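Local coordinates for nucleocapsid protein (PDB 2IC6), which probably encapsidates the single-stranded RNA genome of a hantavirus, with this N-terminal antiparallel coiled coil thought to take part in assembly of the nucleocapsid protein, at residues S5-V10 against R66-L71; L16-L21 against T59-L64; D30-V35 against S45-R50. The protein carries 1 engineered substitution. One frame throughout, in Å; residues are numbered along the deposited sequence.

Overall arrangement
Two long helices, 6-37 and 41-74, make up nearly all of the chain, and the three contacts sample their common seam. From the N terminus, helix 6-37 passes first through contact 1, then contact 2, then contact 3; after the short turn, helix 41-74 meets the same contacts in reverse order. The loops they close are therefore concentric: contact 3 spans the turn, contact 2 encloses it, and contact 1 encloses both, with no crossing. Contacts 1 and 2 touch through Val-10 CG1 and Leu-64 O, 3.9 Å apart, whereas contacts 1 and 3 lie on opposite sides of the chain's centre, their own centres about 34 Å apart.

Contact 1 of 3, residues S5-V10 against R66-L71; sequences STLKEV and RELADL
Leu-7, Val-10, Leu-68 and Leu-71 carry this contact with branched aliphatic groups alone; no ring, amide or carboxylate offers a face or an edge to the other helix, so the packing is a matter of methyl placement. Val-10 and Leu-71 reach toward each other tip to tip, Val-10 CG2 lying 3.7 Å from Leu-71 CD1. The other valine methyl turns to the neighbouring leucine: with CG1 anti to the backbone N (chi1 177°), Val-10 sets CG1 against Leu-68 CB at 3.9 Å, and the two side chains slide past each other in opposite directions. One valine thus serves two leucines a turn apart. The arrangement illustrates the seam of an antiparallel coiled coil, in which Leu-7, Val-10 and Ile-14 on one helix and Leu-61, Leu-64, Leu-68 and Leu-71 on the other follow the three-four spacing of a heptad repeat. The segment axes run at 159° to one another and approach to 10.2 Å. Leu-7 begins its side chain pointing neither at nor away from the partner helix and then bends in, so that its CD1 comes to 3.8 Å from Leu-71 CB while its CG lies 4.0 Å from Leu-68 CD1. Leu-68 also reaches beyond the segment to touch Gln-11 and Ile-14 on the facing helix. At the margin, Thr-6 crosses Leu-71 at about a right angle; its methyl CG2 is 4.1 Å from Leu-71 CD1.

Contact 2 of 3, residues L16-L21 against T59-L64; sequences LHEQRL and TKLGEL. Engineered in segment 16-21: Arg-20 (natural residue Gln).
His-17, packed between the helices against Lys-60, Leu-61 and Leu-64, is hydrogen-bonded through ND1 to the backbone O of Asn-13, one turn earlier on its own helix. That bond, with the groups packed on the two faces, holds the rotation of the ring: Leu-64 CD1 lies over one face, 3.9 Å from ND1, while NH2 of the engineered Arg-20 sits 3.0 Å above the plane on the opposite face, offset toward the rim. Lys-60 comes at the ring obliquely, its CG 3.7 Å from His-17 NE2; a bend at chi2 (68°) turns the rest of the lysine chain to run on beside the imidazole. The apolar half of the contact belongs to Leu-61, a buried side chain whose two methyls diverge. CD2 packs at 3.6 Å from His-17 CB, and CD1 meets Leu-21 CD2 at 3.7 Å. Glu-18, also bent at chi2, lays its chain across the same leucine, bringing OE2 to 3.9 Å from Leu-61 CD1, and its OE1 forms a salt bridge with Lys-65 of the opposite helix. The contact is thus a coiled-coil layer in which an imidazole occupies a place in the heptad seam between Ile-14 and Leu-21. Because a carbonyl oxygen can only accept, ND1 must be the donor in the bond to Asn-13; with Lys-60 NZ 5.4 Å from His-17 NE2 and the guanidinium of the engineered Arg-20 over the ring, a second proton would probably be disfavoured in this construct, making a neutral ring the likelier state here.

Contact 3 of 3, residues D30-V35 against S45-R50; sequences DAERAV and STLQSR
Ala-31 and Leu-47, both buried, mark the tight part of this contact, where a small residue lets the backbones draw together: their CA atoms are 5.1 Å apart, and the segment axes close to 8.7 Å. The alanine CB rests directly on the opposite backbone, 4.0 Å from Leu-47 CA. Leu-47, its CG anti to the backbone N (chi1 -179°), passes the alanine and spreads its methyls over the next turn, CD2 lying 3.7 Å from Val-35 CG2. Those two side chains cross at about a right angle. Leu-47 CD1 goes the other way, to Glu-32 CG at 3.7 Å, so that the glutamate lends its aliphatic stem to the partly exposed margin. The opposite flank of Ala-31 is more open to solvent. Thr-46 and Arg-50, both partly exposed, cover little surface there, each adding one carbon, Thr-46 CG2 and Arg-50 CG, at 4.0 Å from Ala-31 CB, while Thr-46 OG1 is hydrogen-bonded to Val-42 O of its own helix. A close, nearly apolar seam with polar chains along its margins, beside the short turn joining helices 6-37 and 41-74, is the arrangement of an antiparallel coiled-coil hairpin.

Contact 1 of 3, residues S5-V10 against R66-L71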
ATOM      1  N   SER A   5      24.058   1.254  -5.530  1.00 30.51           N
ATOM      2  CA  SER A   5      23.599   0.030  -6.248  1.00 26.92           C
ATOM      3  C   SER A   5      22.414  -0.829  -5.813  1.00 23.11           C
ATOM      4  O   SER A   5      21.325  -0.303  -5.764  1.00 19.43           O
ATOM      5  CB  SER A   5      24.296  -0.297  -7.538  1.00 30.06           C
ATOM      6  OG  SER A   5      23.355  -0.135  -8.592  1.00 34.63           O
ATOM      7  N   THR A   6      22.572  -2.096  -5.417  1.00 22.20           N
ATOM      8  CA  THR A   6      21.415  -2.917  -5.033  1.00 20.02           C
ATOM      9  C   THR A   6      20.597  -2.307  -3.872  1.00 16.28           C
ATOM     10  O   THR A   6      19.342  -2.292  -3.907  1.00 16.79           O
ATOM     11  CB  THR A   6      21.800  -4.349  -4.721  1.00 20.76           C
ATOM     12  OG1 THR A   6      22.301  -4.945  -5.931  1.00 25.91           O
ATOM     13  CG2 THR A   6      20.603  -5.119  -4.182  1.00 24.64           C
ATOM     14  N   LEU A   7      21.261  -1.894  -2.806  1.00 15.19           N
ATOM     15  CA  LEU A   7      20.558  -1.319  -1.667  1.00 14.46           C
ATOM     16  C   LEU A   7      19.828  -0.056  -2.069  1.00 13.18           C
ATOM     17  O   LEU A   7      18.708   0.189  -1.618  1.00 13.60           O
ATOM     18  CB  LEU A   7      21.446  -1.046  -0.442  1.00 13.65           C
ATOM     19  CG  LEU A   7      21.790  -2.287   0.408  1.00 14.02           C
ATOM     20  CD1 LEU A   7      22.709  -3.281  -0.265  1.00 16.79           C
ATOM     21  CD2 LEU A   7      22.354  -1.812   1.739  1.00 15.68           C
ATOM     22  N   LYS A   8      20.452   0.802  -2.881  1.00 13.99           N
ATOM     23  CA  LYS A   8      19.760   2.007  -3.315  1.00 14.15           C
ATOM     24  C   LYS A   8      18.533   1.633  -4.162  1.00 14.34           C
ATOM     25  O   LYS A   8      17.489   2.307  -4.045  1.00 15.11           O
ATOM     26  CB  LYS A   8      20.710   2.918  -4.103  1.00 14.74           C
ATOM     27  CG  LYS A   8      20.113   4.140  -4.731  1.00 16.46           C
ATOM     28  CD  LYS A   8      19.388   5.060  -3.791  1.00 19.98           C
ATOM     29  CE  LYS A   8      19.065   6.422  -4.450  1.00 20.55           C
ATOM     30  NZ  LYS A   8      18.064   7.168  -3.628  1.00 20.21           N
ATOM     31  N   GLU A   9      18.636   0.592  -5.001  1.00 14.56           N
ATOM     32  CA  GLU A   9      17.498   0.194  -5.817  1.00 16.97           C
ATOM     33  C   GLU A   9      16.324  -0.197  -4.945  1.00 14.51           C
ATOM     34  O   GLU A   9      15.176   0.182  -5.230  1.00 14.73           O
ATOM     35  CB  GLU A   9      17.906  -0.946  -6.749  1.00 17.25           C
ATOM     36  CG  GLU A   9      18.651  -0.458  -7.896  1.00 25.02           C
ATOM     37  CD  GLU A   9      19.068  -1.547  -8.871  1.00 25.87           C
ATOM     38  OE1 GLU A   9      19.890  -1.170  -9.749  1.00 35.02           O
ATOM     39  OE2 GLU A   9      18.646  -2.748  -8.782  1.00 29.52           O
ATOM     40  N   VAL A  10      16.592  -0.965  -3.913  1.00 12.88           N
ATOM     41  CA  VAL A  10      15.553  -1.403  -2.980  1.00 13.68           C
ATOM     42  C   VAL A  10      14.978  -0.204  -2.273  1.00 12.77           C
ATOM     43  O   VAL A  10      13.757  -0.083  -2.134  1.00 13.15           O
ATOM     44  CB  VAL A  10      16.047  -2.517  -2.015  1.00 13.03           C
ATOM     45  CG1 VAL A  10      14.954  -2.909  -1.010  1.00 15.44           C
ATOM     46  CG2 VAL A  10      16.505  -3.775  -2.847  1.00 16.55           C
ATOM     47  N   ARG A  66      11.951  -5.894   4.937  1.00 10.69           N
ATOM     48  CA  ARG A  66      12.688  -7.014   5.560  1.00 11.61           C
ATOM     49  C   ARG A  66      13.911  -7.354   4.747  1.00 10.92           C
ATOM     50  O   ARG A  66      14.978  -7.706   5.304  1.00 11.91           O
ATOM     51  CB  ARG A  66      11.758  -8.195   5.787  1.00 12.11           C
ATOM     52  CG  ARG A  66      10.817  -8.018   7.013  1.00 15.62           C
ATOM     53  CD  ARG A  66       9.851  -9.181   7.200  1.00 17.20           C
ATOM     54  NE  ARG A  66       9.011  -9.084   8.404  1.00 19.65           N
ATOM     55  CZ  ARG A  66       9.343  -9.541   9.623  1.00 20.23           C
ATOM     56  NH1 ARG A  66      10.507 -10.168   9.900  1.00 19.17           N
ATOM     57  NH2 ARG A  66       8.457  -9.349  10.603  1.00 21.76           N
ATOM     58  N   GLU A  67      13.800  -7.341   3.428  1.00 10.19           N
ATOM     59  CA  GLU A  67      14.972  -7.638   2.571  1.00  9.95           C
ATOM     60  C   GLU A  67      16.022  -6.554   2.690  1.00 10.60           C
ATOM     61  O   GLU A  67      17.214  -6.861   2.753  1.00 11.06           O
ATOM     62  CB  GLU A  67      14.550  -7.864   1.162  1.00 10.76           C
ATOM     63  CG  GLU A  67      13.783  -9.188   1.114  1.00 11.61           C
ATOM     64  CD  GLU A  67      13.359  -9.634  -0.301  1.00 13.24           C
ATOM     65  OE1 GLU A  67      13.946  -9.162  -1.311  1.00 15.19           O
ATOM     66  OE2 GLU A  67      12.568 -10.601  -0.350  1.00 14.64           O
ATOM     67  N   LEU A  68      15.649  -5.264   2.699  1.00 10.96           N
ATOM     68  CA  LEU A  68      16.646  -4.221   2.889  1.00 11.25           C
ATOM     69  C   LEU A  68      17.371  -4.365   4.226  1.00 11.17           C
ATOM     70  O   LEU A  68      18.588  -4.152   4.284  1.00 12.03           O
ATOM     71  CB  LEU A  68      15.970  -2.849   2.750  1.00 10.50           C
ATOM     72  CG  LEU A  68      16.951  -1.675   2.810  1.00 11.26           C
ATOM     73  CD1 LEU A  68      18.103  -1.729   1.849  1.00 12.51           C
ATOM     74  CD2 LEU A  68      16.184  -0.346   2.671  1.00 12.42           C
ATOM     75  N   ALA A  69      16.657  -4.727   5.289  1.00 11.72           N
ATOM     76  CA  ALA A  69      17.276  -4.950   6.572  1.00 12.19           C
ATOM     77  C   ALA A  69      18.391  -6.003   6.435  1.00 12.30           C
ATOM     78  O   ALA A  69      19.506  -5.832   6.963  1.00 14.16           O
ATOM     79  CB  ALA A  69      16.302  -5.302   7.590  1.00 13.63           C
ATOM     80  N   ASP A  70      18.109  -7.102   5.767  1.00 12.04           N
ATOM     81  CA  ASP A  70      19.088  -8.151   5.568  1.00 12.65           C
ATOM     82  C   ASP A  70      20.200  -7.734   4.581  1.00 12.70           C
ATOM     83  O   ASP A  70      21.394  -8.070   4.787  1.00 15.38           O
ATOM     84  CB  ASP A  70      18.483  -9.473   5.146  0.70 12.60           C
ATOM     85  CG  ASP A  70      18.293 -10.370   6.313  0.70 16.28           C
ATOM     86  OD1 ASP A  70      17.170 -10.652   6.590  0.70 20.19           O
ATOM     87  OD2 ASP A  70      19.287 -10.761   7.004  0.70 20.69           O
ATOM     88  N   LEU A  71      19.918  -6.968   3.558  1.00 12.66           N
ATOM     89  CA  LEU A  71      20.958  -6.433   2.682  1.00 13.34           C
ATOM     90  C   LEU A  71      21.965  -5.585   3.483  1.00 13.95           C
ATOM     91  O   LEU A  71      23.188  -5.697   3.316  1.00 15.34           O
ATOM     92  CB  LEU A  71      20.361  -5.588   1.546  1.00 12.62           C
ATOM     93  CG  LEU A  71      19.659  -6.361   0.426  1.00 13.13           C
ATOM     94  CD1 LEU A  71      18.825  -5.391  -0.447  1.00 14.52           C
ATOM     95  CD2 LEU A  71      20.650  -7.142  -0.423  1.00 13.23           C
TER

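Contact 2 of 3, residues L16-L21 against T59-L64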
ATOM      1  N   LEU A  16       8.842   4.474  -3.839  1.00 13.75           N
ATOM      2  CA  LEU A  16       7.777   4.463  -4.820  1.00 14.52           C
ATOM      3  C   LEU A  16       6.580   3.795  -4.207  1.00 13.48           C
ATOM      4  O   LEU A  16       5.455   4.291  -4.353  1.00 14.73           O
ATOM      5  CB  LEU A  16       8.231   3.757  -6.060  1.00 15.16           C
ATOM      6  CG  LEU A  16       7.221   3.622  -7.174  1.00 19.41           C
ATOM      7  CD1 LEU A  16       6.819   4.982  -7.596  1.00 24.02           C
ATOM      8  CD2 LEU A  16       7.861   2.783  -8.267  1.00 22.66           C
ATOM      9  N   HIS A  17       6.808   2.686  -3.488  1.00 11.90           N
ATOM     10  CA  HIS A  17       5.669   2.006  -2.873  1.00 12.21           C
ATOM     11  C   HIS A  17       5.054   2.792  -1.715  1.00 10.40           C
ATOM     12  O   HIS A  17       3.821   2.741  -1.586  1.00 11.16           O
ATOM     13  CB  HIS A  17       6.059   0.591  -2.511  1.00 12.11           C
ATOM     14  CG  HIS A  17       6.118  -0.339  -3.698  1.00 14.97           C
ATOM     15  ND1 HIS A  17       7.226  -0.416  -4.516  1.00 14.18           N
ATOM     16  CD2 HIS A  17       5.224  -1.237  -4.190  1.00 17.20           C
ATOM     17  CE1 HIS A  17       6.996  -1.327  -5.456  1.00 16.34           C
ATOM     18  NE2 HIS A  17       5.792  -1.836  -5.283  1.00 18.21           N
ATOM     19  N   GLU A  18       5.870   3.475  -0.907  1.00 10.45           N
ATOM     20  CA  GLU A  18       5.330   4.297   0.148  1.00 10.94           C
ATOM     21  C   GLU A  18       4.483   5.426  -0.420  1.00 10.62           C
ATOM     22  O   GLU A  18       3.418   5.783   0.117  1.00 10.50           O
ATOM     23  CB  GLU A  18       6.447   4.909   0.963  1.00 11.91           C
ATOM     24  CG  GLU A  18       7.189   3.948   1.786  1.00 13.51           C
ATOM     25  CD  GLU A  18       6.526   3.464   3.025  1.00 15.75           C
ATOM     26  OE1 GLU A  18       7.237   2.807   3.852  1.00 21.34           O
ATOM     27  OE2 GLU A  18       5.303   3.694   3.273  1.00 17.03           O
ATOM     28  N   GLN A  19       4.920   6.028  -1.523  1.00 10.37           N
ATOM     29  CA  GLN A  19       4.151   7.079  -2.168  1.00 10.12           C
ATOM     30  C   GLN A  19       2.836   6.530  -2.688  1.00 10.65           C
ATOM     31  O   GLN A  19       1.768   7.155  -2.500  1.00 10.33           O
ATOM     32  CB  GLN A  19       4.977   7.745  -3.274  1.00 10.44           C
ATOM     33  CG  GLN A  19       6.191   8.462  -2.702  1.00 10.48           C
ATOM     34  CD  GLN A  19       6.999   9.214  -3.747  1.00 10.99           C
ATOM     35  OE1 GLN A  19       6.927   8.906  -4.931  1.00 15.81           O
ATOM     36  NE2 GLN A  19       7.818  10.154  -3.316  1.00 11.23           N
ATOM     37  N   ARG A  20       2.872   5.358  -3.351  1.00 10.48           N
ATOM     38  CA  ARG A  20       1.646   4.761  -3.855  1.00 11.11           C
ATOM     39  C   ARG A  20       0.714   4.368  -2.675  1.00  9.01           C
ATOM     40  O   ARG A  20      -0.474   4.450  -2.809  1.00 10.67           O
ATOM     41  CB  ARG A  20       1.996   3.536  -4.641  1.00 11.07           C
ATOM     42  CG  ARG A  20       2.585   3.797  -5.859  1.00 18.66           C
ATOM     43  CD  ARG A  20       2.694   2.536  -6.702  1.00 24.40           C
ATOM     44  NE  ARG A  20       4.025   1.990  -6.662  1.00 36.97           N
ATOM     45  CZ  ARG A  20       4.465   1.071  -7.504  1.00 39.53           C
ATOM     46  NH1 ARG A  20       3.667   0.605  -8.438  1.00 41.93           N
ATOM     47  NH2 ARG A  20       5.702   0.634  -7.416  1.00 40.30           N
ATOM     48  N   LEU A  21       1.291   3.972  -1.558  1.00  9.45           N
ATOM     49  CA  LEU A  21       0.479   3.655  -0.386  1.00  9.33           C
ATOM     50  C   LEU A  21      -0.289   4.898   0.070  1.00  8.65           C
ATOM     51  O   LEU A  21      -1.460   4.811   0.421  1.00  9.01           O
ATOM     52  CB  LEU A  21       1.322   3.058   0.695  1.00  9.69           C
ATOM     53  CG  LEU A  21       0.580   2.633   1.960  1.00 10.02           C
ATOM     54  CD1 LEU A  21      -0.551   1.648   1.680  1.00 11.06           C
ATOM     55  CD2 LEU A  21       1.554   2.086   3.011  1.00 11.38           C
ATOM     56  N   THR A  59       1.742  -5.379   2.049  1.00  8.68           N
ATOM     57  CA  THR A  59       2.449  -6.630   1.981  1.00 10.22           C
ATOM     58  C   THR A  59       3.756  -6.505   1.244  1.00  9.07           C
ATOM     59  O   THR A  59       4.794  -6.990   1.701  1.00 10.45           O
ATOM     60  CB  THR A  59       1.553  -7.737   1.412  1.00 10.47           C
ATOM     61  OG1 THR A  59       0.472  -7.921   2.297  1.00 13.66           O
ATOM     62  CG2 THR A  59       2.303  -9.031   1.173  1.00 12.40           C
ATOM     63  N   LYS A  60       3.708  -5.918   0.068  1.00  9.29           N
ATOM     64  CA  LYS A  60       4.895  -5.726  -0.713  1.00 10.11           C
ATOM     65  C   LYS A  60       5.932  -4.876  -0.006  1.00 10.08           C
ATOM     66  O   LYS A  60       7.113  -5.229   0.024  1.00 10.94           O
ATOM     67  CB  LYS A  60       4.505  -5.075  -2.047  1.00 11.55           C
ATOM     68  CG  LYS A  60       5.686  -4.736  -2.951  1.00 13.31           C
ATOM     69  CD  LYS A  60       6.402  -5.908  -3.485  1.00 15.38           C
ATOM     70  CE  LYS A  60       7.617  -5.486  -4.321  1.00 16.98           C
ATOM     71  NZ  LYS A  60       8.141  -6.643  -5.050  1.00 20.23           N
ATOM     72  N   LEU A  61       5.514  -3.800   0.655  1.00  9.79           N
ATOM     73  CA  LEU A  61       6.415  -3.010   1.470  1.00 10.41           C
ATOM     74  C   LEU A  61       7.059  -3.764   2.583  1.00 10.13           C
ATOM     75  O   LEU A  61       8.254  -3.585   2.847  1.00 11.41           O
ATOM     76  CB  LEU A  61       5.658  -1.796   2.030  1.00 10.53           C
ATOM     77  CG  LEU A  61       5.579  -0.627   1.083  1.00 12.17           C
ATOM     78  CD1 LEU A  61       4.402   0.320   1.481  1.00 14.06           C
ATOM     79  CD2 LEU A  61       6.946   0.074   0.960  1.00 15.06           C
ATOM     80  N   GLY A  62       6.309  -4.615   3.240  1.00 10.53           N
ATOM     81  CA  GLY A  62       6.910  -5.390   4.315  1.00 11.83           C
ATOM     82  C   GLY A  62       8.003  -6.308   3.805  1.00 11.79           C
ATOM     83  O   GLY A  62       9.027  -6.473   4.474  1.00 13.36           O
ATOM     84  N   GLU A  63       7.787  -6.911   2.644  1.00 11.19           N
ATOM     85  CA  GLU A  63       8.798  -7.747   2.017  1.00 12.14           C
ATOM     86  C   GLU A  63      10.041  -6.934   1.680  1.00 11.16           C
ATOM     87  O   GLU A  63      11.167  -7.357   2.007  1.00 12.37           O
ATOM     88  CB  GLU A  63       8.260  -8.403   0.783  1.00 12.61           C
ATOM     89  CG  GLU A  63       7.102  -9.370   0.920  1.00 17.35           C
ATOM     90  CD  GLU A  63       6.449  -9.738  -0.455  1.00 19.56           C
ATOM     91  OE1 GLU A  63       5.303 -10.217  -0.420  1.00 25.52           O
ATOM     92  OE2 GLU A  63       7.065  -9.565  -1.542  1.00 24.04           O
ATOM     93  N   LEU A  64       9.863  -5.800   1.019  1.00 10.46           N
ATOM     94  CA  LEU A  64      10.957  -4.962   0.641  1.00 10.35           C
ATOM     95  C   LEU A  64      11.777  -4.516   1.886  1.00  9.97           C
ATOM     96  O   LEU A  64      13.007  -4.538   1.889  1.00 11.53           O
ATOM     97  CB  LEU A  64      10.489  -3.739  -0.095  1.00 11.57           C
ATOM     98  CG  LEU A  64       9.932  -3.942  -1.503  1.00 11.47           C
ATOM     99  CD1 LEU A  64       9.238  -2.656  -1.972  1.00 13.66           C
ATOM    100  CD2 LEU A  64      11.082  -4.312  -2.483  1.00 16.51           C
TER

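Contact 3 of 3, residues D30-V35 against S45-R50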
ATOM      1  N   ASP A  30     -11.739   7.792   0.911  1.00 12.43           N
ATOM      2  CA  ASP A  30     -12.899   8.263   0.174  1.00 14.07           C
ATOM      3  C   ASP A  30     -13.950   7.152   0.093  1.00 12.73           C
ATOM      4  O   ASP A  30     -15.164   7.397   0.258  1.00 13.88           O
ATOM      5  CB  ASP A  30     -12.489   8.598  -1.310  1.00 17.09           C
ATOM      6  CG  ASP A  30     -11.437   9.707  -1.575  1.00 19.89           C
ATOM      7  OD1 ASP A  30     -10.846   9.771  -2.743  1.00 24.31           O
ATOM      8  OD2 ASP A  30     -11.249  10.533  -0.751  1.00 23.36           O
ATOM      9  N   ALA A  31     -13.509   5.931  -0.259  1.00 10.87           N
ATOM     10  CA  ALA A  31     -14.457   4.831  -0.419  1.00 10.09           C
ATOM     11  C   ALA A  31     -15.091   4.447   0.933  1.00 10.79           C
ATOM     12  O   ALA A  31     -16.302   4.098   0.943  1.00 11.58           O
ATOM     13  CB  ALA A  31     -13.760   3.637  -1.032  1.00 10.38           C
ATOM     14  N   GLU A  32     -14.352   4.499   2.025  1.00 11.11           N
ATOM     15  CA  GLU A  32     -14.931   4.147   3.336  1.00 12.82           C
ATOM     16  C   GLU A  32     -16.025   5.108   3.717  1.00 14.04           C
ATOM     17  O   GLU A  32     -17.054   4.727   4.217  1.00 15.25           O
ATOM     18  CB  GLU A  32     -13.856   4.332   4.409  1.00 16.06           C
ATOM     19  CG  GLU A  32     -12.844   3.445   4.383  1.00 17.12           C
ATOM     20  CD  GLU A  32     -11.801   3.918   5.344  1.00 18.25           C
ATOM     21  OE1 GLU A  32     -11.530   5.081   5.669  1.00 25.91           O
ATOM     22  OE2 GLU A  32     -11.240   3.019   5.805  1.00 23.39           O
ATOM     23  N   ARG A  33     -15.783   6.376   3.475  1.00 14.86           N
ATOM     24  CA  ARG A  33     -16.749   7.397   3.835  1.00 15.55           C
ATOM     25  C   ARG A  33     -18.016   7.220   3.049  1.00 15.92           C
ATOM     26  O   ARG A  33     -19.122   7.340   3.594  1.00 16.83           O
ATOM     27  CB  ARG A  33     -16.190   8.791   3.641  1.00 17.98           C
ATOM     28  CG  ARG A  33     -17.084   9.858   4.132  1.00 19.10           C
ATOM     29  CD  ARG A  33     -17.494   9.716   5.616  1.00 23.34           C
ATOM     30  NE  ARG A  33     -18.324  10.877   6.003  1.00 23.01           N
ATOM     31  CZ  ARG A  33     -19.197  10.905   7.011  1.00 22.14           C
ATOM     32  NH1 ARG A  33     -19.905  11.991   7.270  1.00 27.03           N
ATOM     33  NH2 ARG A  33     -19.301   9.866   7.813  1.00 26.15           N
ATOM     34  N   ALA A  34     -17.895   6.886   1.764  1.00 15.35           N
ATOM     35  CA  ALA A  34     -19.087   6.673   0.919  1.00 15.28           C
ATOM     36  C   ALA A  34     -19.931   5.544   1.463  1.00 14.57           C
ATOM     37  O   ALA A  34     -21.178   5.616   1.492  1.00 16.23           O
ATOM     38  CB  ALA A  34     -18.691   6.391  -0.526  1.00 15.36           C
ATOM     39  N   VAL A  35     -19.329   4.457   1.919  1.00 13.73           N
ATOM     40  CA  VAL A  35     -20.038   3.313   2.469  1.00 13.69           C
ATOM     41  C   VAL A  35     -20.642   3.654   3.832  1.00 14.98           C
ATOM     42  O   VAL A  35     -21.794   3.203   4.109  1.00 17.75           O
ATOM     43  CB  VAL A  35     -19.157   2.075   2.633  1.00 12.53           C
ATOM     44  CG1 VAL A  35     -19.768   1.002   3.497  1.00 14.64           C
ATOM     45  CG2 VAL A  35     -18.842   1.543   1.253  1.00 12.63           C
ATOM     46  N   SER A  45     -18.525  -2.543  -3.177  1.00 12.06           N
ATOM     47  CA  SER A  45     -17.573  -3.097  -4.081  1.00 12.63           C
ATOM     48  C   SER A  45     -16.355  -2.173  -4.279  1.00 11.19           C
ATOM     49  O   SER A  45     -15.196  -2.636  -4.286  1.00 11.41           O
ATOM     50  CB  SER A  45     -18.250  -3.440  -5.404  0.60 14.11           C
ATOM     51  OG  SER A  45     -17.304  -3.866  -6.347  0.60 17.60           O
ATOM     52  N   THR A  46     -16.564  -0.879  -4.395  1.00 10.57           N
ATOM     53  CA  THR A  46     -15.478   0.064  -4.522  1.00  9.95           C
ATOM     54  C   THR A  46     -14.567  -0.074  -3.291  1.00  9.44           C
ATOM     55  O   THR A  46     -13.352  -0.111  -3.392  1.00  9.56           O
ATOM     56  CB  THR A  46     -16.024   1.502  -4.591  1.00  9.85           C
ATOM     57  OG1 THR A  46     -16.932   1.636  -5.682  1.00 11.49           O
ATOM     58  CG2 THR A  46     -14.900   2.537  -4.710  1.00 11.26           C
ATOM     59  N   LEU A  47     -15.186  -0.119  -2.132  1.00  9.66           N
ATOM     60  CA  LEU A  47     -14.446  -0.251  -0.882  1.00  9.67           C
ATOM     61  C   LEU A  47     -13.620  -1.556  -0.820  1.00  9.03           C
ATOM     62  O   LEU A  47     -12.437  -1.523  -0.428  1.00  9.14           O
ATOM     63  CB  LEU A  47     -15.414  -0.174   0.294  1.00  9.18           C
ATOM     64  CG  LEU A  47     -14.799  -0.278   1.681  1.00 10.30           C
ATOM     65  CD1 LEU A  47     -13.699   0.782   1.902  1.00 11.64           C
ATOM     66  CD2 LEU A  47     -15.909  -0.250   2.733  1.00 13.13           C
ATOM     67  N   GLN A  48     -14.225  -2.657  -1.197  1.00  9.95           N
ATOM     68  CA  GLN A  48     -13.526  -3.933  -1.234  1.00 10.27           C
ATOM     69  C   GLN A  48     -12.267  -3.825  -2.077  1.00  9.44           C
ATOM     70  O   GLN A  48     -11.201  -4.304  -1.683  1.00 10.15           O
ATOM     71  CB  GLN A  48     -14.466  -4.961  -1.755  1.00 12.50           C
ATOM     72  CG  GLN A  48     -13.960  -6.385  -1.897  1.00 14.80           C
ATOM     73  CD  GLN A  48     -15.031  -7.353  -2.500  1.00 16.28           C
ATOM     74  OE1 GLN A  48     -16.077  -6.928  -3.077  1.00 19.77           O
ATOM     75  NE2 GLN A  48     -14.713  -8.645  -2.455  1.00 18.00           N
ATOM     76  N   SER A  49     -12.386  -3.223  -3.258  1.00  9.33           N
ATOM     77  CA  SER A  49     -11.254  -3.075  -4.128  1.00  9.00           C
ATOM     78  C   SER A  49     -10.167  -2.167  -3.561  1.00  8.67           C
ATOM     79  O   SER A  49      -8.972  -2.475  -3.649  1.00  9.54           O
ATOM     80  CB  SER A  49     -11.690  -2.562  -5.488  1.00  9.56           C
ATOM     81  OG  SER A  49     -12.502  -3.494  -6.191  1.00 12.05           O
ATOM     82  N   ARG A  50     -10.536  -1.017  -3.016  1.00  8.17           N
ATOM     83  CA  ARG A  50      -9.554  -0.107  -2.459  1.00  8.28           C
ATOM     84  C   ARG A  50      -8.843  -0.757  -1.265  1.00  8.32           C
ATOM     85  O   ARG A  50      -7.653  -0.529  -1.077  1.00  9.08           O
ATOM     86  CB  ARG A  50     -10.195   1.220  -2.060  1.00  8.78           C
ATOM     87  CG  ARG A  50     -10.746   2.041  -3.209  1.00  9.31           C
ATOM     88  CD  ARG A  50      -9.725   2.306  -4.286  1.00  9.97           C
ATOM     89  NE  ARG A  50     -10.228   3.288  -5.251  1.00  9.83           N
ATOM     90  CZ  ARG A  50      -9.634   3.577  -6.384  1.00 11.48           C
ATOM     91  NH1 ARG A  50      -8.570   2.908  -6.775  1.00 11.23           N
ATOM     92  NH2 ARG A  50     -10.119   4.492  -7.197  1.00 12.43           N
TER